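PDB 7JID: UDP-L-Rhamnose Synthase from Acanthamoeba polyphaga mimivirus, which probably makes UDP-L-rhamnose, using NADP(H) as cofactor to reduce a UDP-linked sugar intermediate. Local coordinates for residues 4-16 against 46-59. Residues are numbered along the deposited sequence; the frame is centred on the assembly and turned at random.
Sequences MKWLIFGNKGWIG and EISEIKPDRVMSFI. With NAP (NADP nicotinamide-adenine-dinucleotide phosphate), chain D.
Arg54 lies across Trp6 where strands 5-9 and 54-57 run side by side, and a long residue with a polar tip fits here because its methylenes pack on the indole while its charged end reaches backbone carbonyls. Its CB meets the indole at CE3 (3.6 Å); CG sits over the face of the six-membered ring, 3.8 Å from its centroid, in a CH-pi contact. A bend at chi2 (-58°) leads on to the guanidinium, one face of which carries Met4 CE over its centre, with Met4 SD 3.4 Å from Arg54 NH2. NH1 donates a hydrogen bond to Asp53 O from above the carbonyl plane, while NE and NH2 reach Ala206 O and Arg207 O. Met56 adds its flexible thioether, SD lying 3.7 Å from Trp6 CE3 in an oblique Met-aromatic contact.

The strands are parallel: Leu7 N donates a hydrogen bond to Arg54 O and Leu7 O accepts one from Met56 N. Asp53's one-methylene side chain holds its carboxylate near the backbone, so OD2 accepts Lys5 N (2.8 Å) on its anti lone pair where pairing begins. Leu7, Val55 and Phe9 fill the opposite face, toward helix 40-50.

In the glycine-rich Rossmann turn, Gly10, with positive phi, has no room for a side chain beside Phe58 O; at Gly13, the N-cap, a CB would strike NADP O5B. Trp14 N and Ile15 N grip the diphosphate. Strand 5-9 lies between 29-32 and 54-57, with 103-109 beyond; helix 14-25 covers the Trp6, Ile8 and Met56 side through Leu23 and Val19.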
loop_
_atom_site.group_PDB
_atom_site.type_symbol
_atom_site.label_atom_id
_atom_site.label_comp_id
_atom_site.label_asym_id
_atom_site.label_seq_id
_atom_site.Cartn_x
_atom_site.Cartn_y
_atom_site.Cartn_z
ATOM N N MET A 4 16.457 0.835 29.661
ATOM C CA MET A 4 15.572 -0.138 28.934
ATOM C C MET A 4 16.269 -0.652 27.665
ATOM O O MET A 4 17.355 -0.157 27.326
ATOM C CB MET A 4 14.241 0.511 28.537
ATOM C CG MET A 4 13.382 0.951 29.707
ATOM S SD MET A 4 11.810 1.688 29.237
ATOM C CE MET A 4 12.396 2.843 27.996
ATOM N N LYS A 5 15.631 -1.598 26.975
ATOM C CA LYS A 5 16.141 -2.251 25.736
ATOM C C LYS A 5 15.332 -1.754 24.533
ATOM O O LYS A 5 14.112 -1.935 24.542
ATOM C CB LYS A 5 16.023 -3.773 25.835
ATOM C CG LYS A 5 16.771 -4.510 24.737
ATOM C CD LYS A 5 16.559 -5.992 24.740
ATOM C CE LYS A 5 17.390 -6.697 25.787
ATOM N NZ LYS A 5 17.543 -8.127 25.435
ATOM N N TRP A 6 16.018 -1.153 23.561
ATOM C CA TRP A 6 15.401 -0.491 22.383
ATOM C C TRP A 6 15.837 -1.227 21.121
ATOM O O TRP A 6 17.075 -1.250 20.825
ATOM C CB TRP A 6 15.814 0.974 22.313
ATOM C CG TRP A 6 15.458 1.830 23.490
ATOM C CD1 TRP A 6 15.990 1.750 24.747
ATOM C CD2 TRP A 6 14.559 2.951 23.513
ATOM N NE1 TRP A 6 15.439 2.695 25.564
ATOM C CE2 TRP A 6 14.588 3.490 24.820
ATOM C CE3 TRP A 6 13.746 3.583 22.558
ATOM C CZ2 TRP A 6 13.827 4.596 25.199
ATOM C CZ3 TRP A 6 12.961 4.643 22.949
ATOM C CH2 TRP A 6 13.035 5.180 24.233
ATOM N N LEU A 7 14.884 -1.839 20.428
ATOM C CA LEU A 7 15.161 -2.508 19.144
ATOM C C LEU A 7 14.919 -1.491 18.019
ATOM O O LEU A 7 13.785 -1.025 17.933
ATOM C CB LEU A 7 14.247 -3.722 18.998
ATOM C CG LEU A 7 14.377 -4.469 17.676
ATOM C CD1 LEU A 7 15.792 -4.995 17.493
ATOM C CD2 LEU A 7 13.370 -5.573 17.587
ATOM N N ILE A 8 15.947 -1.218 17.238
ATOM C CA ILE A 8 15.908 -0.135 16.210
ATOM C C ILE A 8 15.995 -0.769 14.823
ATOM O O ILE A 8 17.054 -1.308 14.462
ATOM C CB ILE A 8 17.024 0.901 16.441
ATOM C CG1 ILE A 8 17.079 1.428 17.887
ATOM C CG2 ILE A 8 16.893 2.040 15.421
ATOM C CD1 ILE A 8 15.773 1.986 18.401
ATOM N N PHE A 9 14.954 -0.551 14.040
ATOM C CA PHE A 9 14.921 -0.845 12.592
ATOM C C PHE A 9 15.376 0.409 11.845
ATOM O O PHE A 9 14.921 1.500 12.217
ATOM C CB PHE A 9 13.506 -1.218 12.168
ATOM C CG PHE A 9 13.114 -2.608 12.598
ATOM C CD1 PHE A 9 13.259 -3.698 11.754
ATOM C CD2 PHE A 9 12.605 -2.819 13.870
ATOM C CE1 PHE A 9 12.932 -4.972 12.186
ATOM C CE2 PHE A 9 12.265 -4.092 14.297
ATOM C CZ PHE A 9 12.417 -5.169 13.445
ATOM N N GLY A 10 16.296 0.270 10.900
ATOM C CA GLY A 10 16.912 1.422 10.224
ATOM C C GLY A 10 18.055 2.014 11.034
ATOM O O GLY A 10 18.416 3.200 10.846
ATOM N N ASN A 11 18.643 1.233 11.951
ATOM C CA ASN A 11 19.656 1.830 12.859
ATOM C C ASN A 11 20.956 2.196 12.124
ATOM O O ASN A 11 21.734 2.937 12.719
ATOM C CB ASN A 11 19.925 0.948 14.069
ATOM C CG ASN A 11 20.818 -0.204 13.713
ATOM O OD1 ASN A 11 21.942 -0.307 14.221
ATOM N ND2 ASN A 11 20.304 -1.061 12.853
ATOM N N LYS A 12 21.193 1.739 10.888
ATOM C CA LYS A 12 22.360 2.118 10.055
ATOM C C LYS A 12 22.013 3.305 9.172
ATOM O O LYS A 12 22.885 3.815 8.483
ATOM C CB LYS A 12 22.796 0.961 9.153
ATOM C CG LYS A 12 23.157 -0.307 9.898
ATOM C CD LYS A 12 24.089 -0.076 11.056
ATOM C CE LYS A 12 25.306 -0.977 11.025
ATOM N NZ LYS A 12 26.303 -0.494 10.036
ATOM N N GLY A 13 20.755 3.716 9.164
ATOM C CA GLY A 13 20.370 4.842 8.310
ATOM C C GLY A 13 20.794 6.169 8.912
ATOM O O GLY A 13 21.284 6.209 10.066
ATOM N N TRP A 14 20.549 7.263 8.185
ATOM C CA TRP A 14 20.954 8.603 8.672
ATOM C C TRP A 14 20.282 8.895 10.015
ATOM O O TRP A 14 20.988 9.208 10.992
ATOM C CB TRP A 14 20.640 9.627 7.586
ATOM C CG TRP A 14 20.887 11.044 7.959
ATOM C CD1 TRP A 14 22.046 11.583 8.418
ATOM C CD2 TRP A 14 19.951 12.121 7.827
ATOM N NE1 TRP A 14 21.886 12.929 8.617
ATOM C CE2 TRP A 14 20.610 13.292 8.262
ATOM C CE3 TRP A 14 18.614 12.209 7.421
ATOM C CZ2 TRP A 14 19.979 14.535 8.276
ATOM C CZ3 TRP A 14 17.987 13.433 7.428
ATOM C CH2 TRP A 14 18.668 14.583 7.833
ATOM N N ILE A 15 18.948 8.915 10.059
ATOM C CA ILE A 15 18.208 9.241 11.299
ATOM C C ILE A 15 18.392 8.129 12.319
ATOM O O ILE A 15 18.583 8.443 13.468
ATOM C CB ILE A 15 16.749 9.599 11.020
ATOM C CG1 ILE A 15 16.694 10.764 10.026
ATOM C CG2 ILE A 15 16.016 9.858 12.312
ATOM C CD1 ILE A 15 15.282 11.221 9.719
ATOM N N GLY A 16 18.269 6.867 11.917
ATOM C CA GLY A 16 18.366 5.782 12.908
ATOM C C GLY A 16 19.704 5.768 13.610
ATOM O O GLY A 16 19.701 5.525 14.836
ATOM N N GLU A 46 12.478 -12.159 15.823
ATOM C CA GLU A 46 13.470 -11.235 16.437
ATOM C C GLU A 46 12.849 -10.584 17.672
ATOM O O GLU A 46 13.530 -10.518 18.719
ATOM C CB GLU A 46 13.978 -10.181 15.461
ATOM C CG GLU A 46 15.075 -9.321 16.052
ATOM C CD GLU A 46 15.891 -8.576 15.018
ATOM O OE1 GLU A 46 15.289 -8.125 14.030
ATOM O OE2 GLU A 46 17.115 -8.450 15.172
ATOM N N ILE A 47 11.619 -10.114 17.566
ATOM C CA ILE A 47 10.916 -9.420 18.676
ATOM C C ILE A 47 10.653 -10.409 19.811
ATOM O O ILE A 47 10.863 -10.037 20.972
ATOM C CB ILE A 47 9.645 -8.742 18.157
ATOM C CG1 ILE A 47 10.076 -7.484 17.412
ATOM C CG2 ILE A 47 8.677 -8.441 19.268
ATOM C CD1 ILE A 47 8.969 -6.703 16.758
ATOM N N SER A 48 10.252 -11.628 19.473
ATOM C CA SER A 48 9.927 -12.670 20.471
ATOM C C SER A 48 11.190 -13.041 21.246
ATOM O O SER A 48 11.048 -13.310 22.462
ATOM C CB SER A 48 9.291 -13.857 19.792
ATOM O OG SER A 48 8.937 -14.814 20.775
ATOM N N GLU A 49 12.355 -13.044 20.596
ATOM C CA GLU A 49 13.668 -13.452 21.179
ATOM C C GLU A 49 14.309 -12.278 21.940
ATOM O O GLU A 49 14.764 -12.471 23.088
ATOM C CB GLU A 49 14.638 -13.960 20.111
ATOM C CG GLU A 49 16.095 -13.725 20.476
ATOM C CD GLU A 49 17.169 -14.590 19.835
ATOM O OE1 GLU A 49 17.333 -15.756 20.268
ATOM O OE2 GLU A 49 17.895 -14.073 18.951
ATOM N N ILE A 50 14.369 -11.093 21.338
ATOM C CA ILE A 50 15.056 -9.918 21.954
ATOM C C ILE A 50 14.248 -9.400 23.155
ATOM O O ILE A 50 14.891 -8.894 24.083
ATOM C CB ILE A 50 15.316 -8.813 20.910
ATOM C CG1 ILE A 50 16.314 -9.259 19.836
ATOM C CG2 ILE A 50 15.759 -7.518 21.587
ATOM C CD1 ILE A 50 17.658 -9.740 20.363
ATOM N N LYS A 51 12.915 -9.422 23.100
ATOM C CA LYS A 51 11.984 -8.927 24.146
ATOM C C LYS A 51 12.322 -7.471 24.448
ATOM O O LYS A 51 12.599 -7.085 25.579
ATOM C CB LYS A 51 12.091 -9.826 25.385
ATOM C CG LYS A 51 11.886 -11.298 25.047
ATOM C CD LYS A 51 12.003 -12.270 26.195
ATOM C CE LYS A 51 11.832 -13.702 25.728
ATOM N NZ LYS A 51 10.403 -14.041 25.525
ATOM N N PRO A 52 12.325 -6.582 23.440
ATOM C CA PRO A 52 12.677 -5.191 23.691
ATOM C C PRO A 52 11.548 -4.520 24.474
ATOM O O PRO A 52 10.423 -4.955 24.389
ATOM C CB PRO A 52 12.747 -4.575 22.286
ATOM C CG PRO A 52 11.765 -5.427 21.499
ATOM C CD PRO A 52 11.930 -6.840 22.044
ATOM N N ASP A 53 11.883 -3.433 25.185
ATOM C CA ASP A 53 10.913 -2.563 25.885
ATOM C C ASP A 53 10.307 -1.554 24.905
ATOM O O ASP A 53 9.170 -1.149 25.104
ATOM C CB ASP A 53 11.593 -1.827 27.043
ATOM C CG ASP A 53 12.178 -2.794 28.068
ATOM O OD1 ASP A 53 11.370 -3.485 28.673
ATOM O OD2 ASP A 53 13.411 -2.894 28.153
ATOM N N ARG A 54 11.067 -1.234 23.869
ATOM C CA ARG A 54 10.642 -0.238 22.859
ATOM C C ARG A 54 11.135 -0.726 21.510
ATOM O O ARG A 54 12.297 -1.197 21.421
ATOM C CB ARG A 54 11.238 1.141 23.152
ATOM C CG ARG A 54 10.828 1.810 24.458
ATOM C CD ARG A 54 9.327 2.025 24.611
ATOM N NE ARG A 54 9.104 2.766 25.852
ATOM C CZ ARG A 54 8.943 2.185 27.053
ATOM N NH1 ARG A 54 8.966 0.864 27.147
ATOM N NH2 ARG A 54 8.817 2.929 28.142
ATOM N N VAL A 55 10.340 -0.497 20.472
ATOM C CA VAL A 55 10.783 -0.671 19.066
ATOM C C VAL A 55 10.665 0.687 18.364
ATOM O O VAL A 55 9.693 1.405 18.605
ATOM C CB VAL A 55 9.956 -1.767 18.377
ATOM C CG1 VAL A 55 10.338 -1.929 16.918
ATOM C CG2 VAL A 55 10.114 -3.099 19.118
ATOM N N MET A 56 11.630 0.984 17.528
ATOM C CA MET A 56 11.539 2.208 16.681
ATOM C C MET A 56 11.825 1.849 15.234
ATOM O O MET A 56 12.669 1.001 14.963
ATOM C CB MET A 56 12.487 3.316 17.139
ATOM C CG MET A 56 12.477 3.567 18.653
ATOM S SD MET A 56 13.430 5.035 19.160
ATOM C CE MET A 56 12.155 6.267 18.897
ATOM N N SER A 57 11.133 2.547 14.345
ATOM C CA SER A 57 11.225 2.387 12.883
ATOM C C SER A 57 11.770 3.685 12.265
ATOM O O SER A 57 11.045 4.706 12.252
ATOM C CB SER A 57 9.909 2.023 12.267
ATOM O OG SER A 57 10.061 1.897 10.850
ATOM N N PHE A 58 12.964 3.601 11.707
ATOM C CA PHE A 58 13.600 4.670 10.896
ATOM C C PHE A 58 13.863 4.165 9.495
ATOM O O PHE A 58 14.963 4.394 8.989
ATOM C CB PHE A 58 14.842 5.201 11.599
ATOM C CG PHE A 58 14.550 5.659 12.998
ATOM C CD1 PHE A 58 13.687 6.714 13.223
ATOM C CD2 PHE A 58 15.041 4.962 14.096
ATOM C CE1 PHE A 58 13.348 7.120 14.504
ATOM C CE2 PHE A 58 14.729 5.393 15.377
ATOM C CZ PHE A 58 13.860 6.433 15.582
ATOM N N ILE A 59 12.887 3.465 8.931
ATOM C CA ILE A 59 13.087 2.778 7.634
ATOM C C ILE A 59 12.303 3.535 6.565
ATOM O O ILE A 59 11.257 4.157 6.841
ATOM C CB ILE A 59 12.703 1.292 7.637
ATOM C CG1 ILE A 59 11.188 1.110 7.750
ATOM C CG2 ILE A 59 13.487 0.550 8.719
ATOM C CD1 ILE A 59 10.704 -0.319 7.714
HETATM P PA NAP D . 18.160 6.459 5.142
HETATM O O1A NAP D . 19.510 7.008 5.543
HETATM O O2A NAP D . 17.977 5.938 3.751
HETATM O O5B NAP D . 17.890 5.342 6.231
HETATM C C5B NAP D . 16.876 4.358 6.022
HETATM C C4B NAP D . 17.203 2.998 6.618
HETATM O O4B NAP D . 16.094 2.113 6.527
HETATM C C3B NAP D . 18.370 2.391 5.851
HETATM O O3B NAP D . 19.287 1.992 6.897
HETATM C C2B NAP D . 17.723 1.202 5.153
HETATM O O2B NAP D . 18.604 0.121 5.194
HETATM C C1B NAP D . 16.523 0.859 6.034
HETATM N N9A NAP D . 15.423 0.117 5.449
HETATM C C8A NAP D . 14.687 0.464 4.402
HETATM N N7A NAP D . 13.731 -0.441 4.178
HETATM C C5A NAP D . 13.872 -1.398 5.104
HETATM C C6A NAP D . 13.205 -2.614 5.369
HETATM N N6A NAP D . 12.201 -2.971 4.601
HETATM N N1A NAP D . 13.675 -3.360 6.427
HETATM C C2A NAP D . 14.695 -2.918 7.175
HETATM N N3A NAP D . 15.397 -1.788 6.991
HETATM C C4A NAP D . 14.974 -1.011 5.957
HETATM O O3 NAP D . 16.918 7.463 5.350
HETATM P PN NAP D . 16.645 8.440 6.619
HETATM O O1N NAP D . 16.575 9.784 5.915
HETATM O O2N NAP D . 17.405 8.148 7.844
HETATM O O5D NAP D . 15.115 8.116 6.867
HETATM C C5D NAP D . 14.494 7.217 7.775
HETATM C C4D NAP D . 13.041 6.967 7.272
HETATM O O4D NAP D . 12.169 7.380 8.276
HETATM C C3D NAP D . 12.775 7.856 6.076
HETATM O O3D NAP D . 11.513 7.520 5.385
HETATM C C2D NAP D . 12.852 9.154 6.915
HETATM O O2D NAP D . 12.337 10.375 6.365
HETATM C C1D NAP D . 12.079 8.804 8.159
HETATM P P2B NAP D . 19.104 -0.583 3.862
HETATM O O1X NAP D . 20.146 0.245 3.243
HETATM O O2X NAP D . 19.723 -1.817 4.545
HETATM O O3X NAP D . 17.975 -0.924 2.883
HETATM O O HOH W 1 17.391 5.958 9.352
#